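Long-range contacts in Na-translocating NADH-quinone reductase subunit C NqrC (Shewanella oneidensis, PDB 4XHF), which is the soluble fragment of a membrane-complex subunit, built round an FMN-binding domain and modelled with flavin mononucleotide: residues N156-V161 with K188-D193; K196-L201 with D210-D215. All blocks are in the same frame, centred on the assembly; numbering follows the deposited sequence.

Contact 1. Residues N156-V161 with K188-D193; sequences NTIKGV and KQLFDD
Asn156 meets Gln189, Leu190 and Phe191 with its carboxamide. With CG anti to the backbone N (chi1 -171°), the amide is laid across the 188-193 backbone. Its CB carries the group out without touching the other segment, and CG lies 3.8 Å from Gln189 CB. OD1 then accepts the N-H of Phe191, with Phe191 N at 2.7 Å and an N-H...O angle of 170°; the donor is tilted moderately from the carbonyl plane. ND2 turns to Phe191 O in a long, weak bond, reinforced by a water that accepts from Asn156 ND2 and donates to both Gln189 OE1 and Phe191 O. The Asn156 and Gln189 amides are stacked, their planes 20° apart, although the two side chains run roughly at right angles.

The backbones form a single beta bridge, Thr157 with Gln189, which ties the residue just ahead of strand 158-165 in the FMN-binding domain to a loop segment. Leu190 N donates to Asn156 O at 3.0 Å. Ile158 N donates to Lys188 O at 2.7 Å, in a nearly linear bond. Gln189 NE2 reaches Thr157 OG1 at 3.1 Å, with the hydroxyl oxygen in the plane of the amide; the same oxygen also pairs with Asp154, so it has two partners. On the buried side, Ile158 CD1 approaches Leu190 CD2 at 4.2 Å, and Val149 and Val151 of strand 144-151 touch Ile158 and Leu190 respectively.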
loop_
_atom_site.group_PDB
_atom_site.type_symbol
_atom_site.label_atom_id
_atom_site.label_comp_id
_atom_site.label_asym_id
_atom_site.label_seq_id
_atom_site.Cartn_x
_atom_site.Cartn_y
_atom_site.Cartn_z
ATOM N N ASN A 156 9.804 -8.196 0.937
ATOM C CA ASN A 156 9.564 -8.893 -0.318
ATOM C C ASN A 156 8.247 -9.660 -0.255
ATOM O O ASN A 156 7.391 -9.520 -1.128
ATOM C CB ASN A 156 10.723 -9.844 -0.626
ATOM C CG ASN A 156 10.645 -10.431 -2.020
ATOM O OD1 ASN A 156 9.918 -9.933 -2.878
ATOM N ND2 ASN A 156 11.407 -11.491 -2.254
ATOM N N THR A 157 8.086 -10.460 0.795
ATOM C CA THR A 157 6.879 -11.257 0.978
ATOM C C THR A 157 5.707 -10.373 1.401
ATOM O O THR A 157 5.800 -9.618 2.369
ATOM C CB THR A 157 7.094 -12.367 2.031
ATOM O OG1 THR A 157 8.218 -13.172 1.656
ATOM C CG2 THR A 157 5.863 -13.255 2.152
ATOM N N ILE A 158 4.607 -10.473 0.663
ATOM C CA ILE A 158 3.415 -9.687 0.945
ATOM C C ILE A 158 2.620 -10.289 2.107
ATOM O O ILE A 158 2.294 -11.476 2.098
ATOM C CB ILE A 158 2.518 -9.589 -0.300
ATOM C CG1 ILE A 158 3.288 -8.926 -1.446
ATOM C CG2 ILE A 158 1.248 -8.802 0.010
ATOM C CD1 ILE A 158 2.592 -9.002 -2.784
ATOM N N LYS A 159 2.311 -9.455 3.098
ATOM C CA LYS A 159 1.539 -9.873 4.267
ATOM C C LYS A 159 0.051 -9.590 4.069
ATOM O O LYS A 159 -0.794 -10.127 4.783
ATOM C CB LYS A 159 2.046 -9.157 5.523
ATOM C CG LYS A 159 1.560 -9.750 6.843
ATOM C CD LYS A 159 2.298 -11.036 7.187
ATOM C CE LYS A 159 1.882 -11.575 8.546
ATOM N NZ LYS A 159 2.199 -10.618 9.639
ATOM N N GLY A 160 -0.267 -8.737 3.101
ATOM C CA GLY A 160 -1.650 -8.427 2.791
ATOM C C GLY A 160 -1.801 -7.204 1.910
ATOM O O GLY A 160 -1.013 -6.261 1.992
ATOM N N VAL A 161 -2.821 -7.235 1.058
ATOM C CA VAL A 161 -3.151 -6.113 0.192
ATOM C C VAL A 161 -4.584 -5.666 0.450
ATOM O O VAL A 161 -5.494 -6.492 0.527
ATOM C CB VAL A 161 -2.984 -6.480 -1.291
ATOM C CG1 VAL A 161 -3.416 -5.327 -2.190
ATOM C CG2 VAL A 161 -1.543 -6.864 -1.574
ATOM N N LYS A 188 2.691 -13.887 -1.549
ATOM C CA LYS A 188 3.398 -13.631 -2.796
ATOM C C LYS A 188 4.607 -12.739 -2.540
ATOM O O LYS A 188 4.679 -12.070 -1.509
ATOM C CB LYS A 188 2.462 -12.985 -3.818
ATOM C CG LYS A 188 1.237 -13.824 -4.157
ATOM C CD LYS A 188 1.613 -15.111 -4.870
ATOM C CE LYS A 188 0.395 -15.978 -5.127
ATOM N NZ LYS A 188 0.710 -17.121 -6.026
ATOM N N GLN A 189 5.548 -12.728 -3.482
ATOM C CA GLN A 189 6.781 -11.959 -3.331
ATOM C C GLN A 189 6.977 -10.953 -4.464
ATOM O O GLN A 189 6.849 -11.289 -5.640
ATOM C CB GLN A 189 7.980 -12.904 -3.250
ATOM C CG GLN A 189 8.049 -13.667 -1.938
ATOM C CD GLN A 189 9.317 -14.479 -1.801
ATOM O OE1 GLN A 189 9.856 -14.982 -2.788
ATOM N NE2 GLN A 189 9.807 -14.606 -0.573
ATOM N N LEU A 190 7.299 -9.718 -4.087
ATOM C CA LEU A 190 7.415 -8.616 -5.036
ATOM C C LEU A 190 8.601 -8.757 -5.984
ATOM O O LEU A 190 8.480 -8.464 -7.173
ATOM C CB LEU A 190 7.524 -7.289 -4.281
ATOM C CG LEU A 190 6.268 -6.846 -3.530
ATOM C CD1 LEU A 190 6.631 -5.833 -2.467
ATOM C CD2 LEU A 190 5.243 -6.259 -4.486
ATOM N N PHE A 191 9.738 -9.207 -5.456
ATOM C CA PHE A 191 10.996 -9.206 -6.202
ATOM C C PHE A 191 11.578 -10.598 -6.414
ATOM O O PHE A 191 11.304 -11.519 -5.644
ATOM C CB PHE A 191 12.032 -8.350 -5.475
ATOM C CG PHE A 191 11.535 -6.989 -5.100
ATOM C CD1 PHE A 191 11.538 -5.958 -6.023
ATOM C CD2 PHE A 191 11.072 -6.738 -3.821
ATOM C CE1 PHE A 191 11.084 -4.704 -5.677
ATOM C CE2 PHE A 191 10.616 -5.485 -3.470
ATOM C CZ PHE A 191 10.624 -4.468 -4.399
ATOM N N ASP A 192 12.399 -10.733 -7.455
ATOM C CA ASP A 192 13.146 -11.964 -7.692
ATOM C C ASP A 192 14.505 -11.904 -6.991
ATOM O O ASP A 192 14.767 -10.991 -6.207
ATOM C CB ASP A 192 13.317 -12.223 -9.199
ATOM C CG ASP A 192 14.047 -11.097 -9.927
ATOM O OD1 ASP A 192 14.908 -10.425 -9.325
ATOM O OD2 ASP A 192 13.761 -10.896 -11.126
ATOM N N ASP A 193 15.369 -12.873 -7.281
ATOM C CA ASP A 193 16.689 -12.935 -6.660
ATOM C C ASP A 193 17.637 -11.871 -7.217
ATOM O O ASP A 193 18.662 -11.567 -6.606
ATOM C CB ASP A 193 17.299 -14.333 -6.835
ATOM C CG ASP A 193 17.190 -14.853 -8.258
ATOM O OD1 ASP A 193 17.315 -14.051 -9.206
ATOM O OD2 ASP A 193 16.976 -16.071 -8.427
HETATM O O HOH W 1 12.166 -13.726 -4.131
#

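Contact 2. Residues K196-L201 with D210-D215; sequences KFAMRL and DIHGVD
Met199 packs against His212 and Val214 on the buried side of the contact. Its chain folds back on itself, bent at chi2 (-65°) and again at chi3, which brings SD to 3.8 Å from His212 O and carries the terminal methyl to Val214. There Met199 CE and Val214 CG2 are 3.2 Å apart, tighter than usual for two carbons, so the detail of that approach is doubtful; Trp185 touches both side chains. Further along, Leu201 CD1 lies 4.3 Å from Val214 CB, a more relaxed apolar contact.

The imidazole of His212 is sandwiched. Ala198 CB sits over one face, 3.8 Å from the ring centroid and 17° off the normal, a CH-pi contact, while Ile211 CG2 of its own segment covers the opposite face. His212 ND1 bonds to Gln189 O, which helps fix the rotation of the ring.

Toward solvent the contact thins out. Arg200 is exposed, and its side chain extends clear of 210-215, touching Gln228 of helix 221-234.

A type I turn, Asp210-Gly213, leads into strand 213-215. Two backbone hydrogen bonds join the strands: Arg200 N to His212 O at 2.9 Å and Val214 N to Arg200 O at 3.3 Å. Arg200 thus uses both its N-H and its C=O, and the bridges Arg200-Gly213 and Leu201-Val214 define a short two-stranded parallel sheet within the FMN-binding domain.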
loop_
_atom_site.group_PDB
_atom_site.type_symbol
_atom_site.label_atom_id
_atom_site.label_comp_id
_atom_site.label_asym_id
_atom_site.label_seq_id
_atom_site.Cartn_x
_atom_site.Cartn_y
_atom_site.Cartn_z
ATOM N N LYS A 196 14.781 -7.586 -8.795
ATOM C CA LYS A 196 13.904 -6.958 -9.773
ATOM C C LYS A 196 12.443 -7.293 -9.493
ATOM O O LYS A 196 12.110 -8.436 -9.187
ATOM C CB LYS A 196 14.289 -7.403 -11.185
ATOM C CG LYS A 196 13.346 -6.921 -12.278
ATOM C CD LYS A 196 13.844 -7.323 -13.656
ATOM C CE LYS A 196 15.026 -6.480 -14.097
ATOM N NZ LYS A 196 16.007 -7.282 -14.873
ATOM N N PHE A 197 11.582 -6.285 -9.597
ATOM C CA PHE A 197 10.144 -6.468 -9.443
ATOM C C PHE A 197 9.651 -7.557 -10.393
ATOM O O PHE A 197 9.962 -7.528 -11.585
ATOM C CB PHE A 197 9.415 -5.151 -9.706
ATOM C CG PHE A 197 7.943 -5.210 -9.444
ATOM C CD1 PHE A 197 7.442 -4.958 -8.181
ATOM C CD2 PHE A 197 7.058 -5.510 -10.464
ATOM C CE1 PHE A 197 6.087 -5.009 -7.938
ATOM C CE2 PHE A 197 5.702 -5.563 -10.228
ATOM C CZ PHE A 197 5.215 -5.311 -8.962
ATOM N N ALA A 198 8.883 -8.509 -9.865
ATOM C CA ALA A 198 8.570 -9.735 -10.598
ATOM C C ALA A 198 7.083 -10.090 -10.620
ATOM O O ALA A 198 6.682 -11.017 -11.325
ATOM C CB ALA A 198 9.364 -10.895 -10.007
ATOM N N MET A 199 6.266 -9.373 -9.853
ATOM C CA MET A 199 4.837 -9.672 -9.789
ATOM C C MET A 199 4.166 -9.496 -11.150
ATOM O O MET A 199 4.315 -8.460 -11.796
ATOM C CB MET A 199 4.138 -8.784 -8.757
ATOM C CG MET A 199 4.525 -9.062 -7.314
ATOM S SD MET A 199 4.049 -10.690 -6.703
ATOM C CE MET A 199 2.265 -10.639 -6.841
ATOM N N ARG A 200 3.432 -10.522 -11.572
ATOM C CA ARG A 200 2.681 -10.492 -12.821
ATOM C C ARG A 200 1.299 -11.093 -12.606
ATOM O O ARG A 200 1.171 -12.148 -11.984
ATOM C CB ARG A 200 3.414 -11.264 -13.923
ATOM C CG ARG A 200 4.807 -10.753 -14.241
ATOM C CD ARG A 200 4.768 -9.401 -14.926
ATOM N NE ARG A 200 6.110 -8.900 -15.212
ATOM C CZ ARG A 200 6.859 -8.208 -14.357
ATOM N NH1 ARG A 200 6.411 -7.919 -13.141
ATOM N NH2 ARG A 200 8.068 -7.801 -14.721
ATOM N N LEU A 201 0.267 -10.426 -13.114
ATOM C CA LEU A 201 -1.077 -10.991 -13.079
ATOM C C LEU A 201 -1.238 -11.998 -14.212
ATOM O O LEU A 201 -0.935 -11.700 -15.367
ATOM C CB LEU A 201 -2.139 -9.896 -13.171
ATOM C CG LEU A 201 -2.667 -9.447 -11.807
ATOM C CD1 LEU A 201 -1.613 -8.651 -11.053
ATOM C CD2 LEU A 201 -3.939 -8.645 -11.968
ATOM N N ASP A 210 3.701 -20.658 -7.785
ATOM C CA ASP A 210 3.961 -19.445 -8.552
ATOM C C ASP A 210 3.927 -18.221 -7.639
ATOM O O ASP A 210 2.905 -17.543 -7.531
ATOM C CB ASP A 210 2.936 -19.301 -9.675
ATOM C CG ASP A 210 3.311 -18.224 -10.676
ATOM O OD1 ASP A 210 4.244 -17.442 -10.399
ATOM O OD2 ASP A 210 2.668 -18.161 -11.746
ATOM N N ILE A 211 5.056 -17.930 -7.000
ATOM C CA ILE A 211 5.088 -16.953 -5.916
ATOM C C ILE A 211 5.078 -15.510 -6.424
ATOM O O ILE A 211 4.936 -14.574 -5.637
ATOM C CB ILE A 211 6.326 -17.184 -5.010
ATOM C CG1 ILE A 211 6.152 -16.480 -3.661
ATOM C CG2 ILE A 211 7.608 -16.738 -5.710
ATOM C CD1 ILE A 211 7.074 -17.011 -2.571
ATOM N N HIS A 212 5.219 -15.332 -7.735
ATOM C CA HIS A 212 5.168 -14.003 -8.344
ATOM C C HIS A 212 3.892 -13.801 -9.158
ATOM O O HIS A 212 3.763 -12.812 -9.879
ATOM C CB HIS A 212 6.385 -13.775 -9.243
ATOM C CG HIS A 212 7.695 -13.911 -8.534
ATOM N ND1 HIS A 212 8.064 -13.093 -7.489
ATOM C CD2 HIS A 212 8.727 -14.767 -8.725
ATOM C CE1 HIS A 212 9.264 -13.443 -7.062
ATOM N NE2 HIS A 212 9.688 -14.455 -7.796
ATOM N N GLY A 213 2.956 -14.738 -9.039
ATOM C CA GLY A 213 1.737 -14.710 -9.830
ATOM C C GLY A 213 0.487 -14.439 -9.015
ATOM O O GLY A 213 0.360 -14.910 -7.887
ATOM N N VAL A 214 -0.430 -13.669 -9.596
ATOM C CA VAL A 214 -1.747 -13.430 -9.006
ATOM C C VAL A 214 -2.808 -13.606 -10.082
ATOM O O VAL A 214 -2.619 -13.172 -11.218
ATOM C CB VAL A 214 -1.872 -12.018 -8.397
ATOM C CG1 VAL A 214 -3.203 -11.869 -7.665
ATOM C CG2 VAL A 214 -0.714 -11.737 -7.460
ATOM N N ASP A 215 -3.922 -14.233 -9.720
ATOM C CA ASP A 215 -4.982 -14.501 -10.681
ATOM C C ASP A 215 -5.559 -13.214 -11.255
ATOM O O ASP A 215 -6.045 -12.354 -10.520
ATOM C CB ASP A 215 -6.107 -15.316 -10.039
ATOM C CG ASP A 215 -5.704 -16.749 -9.763
ATOM O OD1 ASP A 215 -5.690 -17.554 -10.717
ATOM O OD2 ASP A 215 -5.419 -17.074 -8.592
#

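The contacts follow one another along the chain, yet their centres lie only about 8 Å apart and hydrogen bonds run between them. Leu190 O and Ala198 N are 2.7 Å apart, a probable hydrogen bond joining segments 188-193 and 196-201. Lys188 NZ reaches Asp210 O at 2.7 Å, also a probable hydrogen bond, so segment 188-193 meets both halves of contact 2 as well as strand 158-165. It thereby connects the large antiparallel sheet with the small parallel one. In contact 2 the side chain of Leu201 is about 9 Å from the bound FMN, and Leu201 is not among the pocket residues.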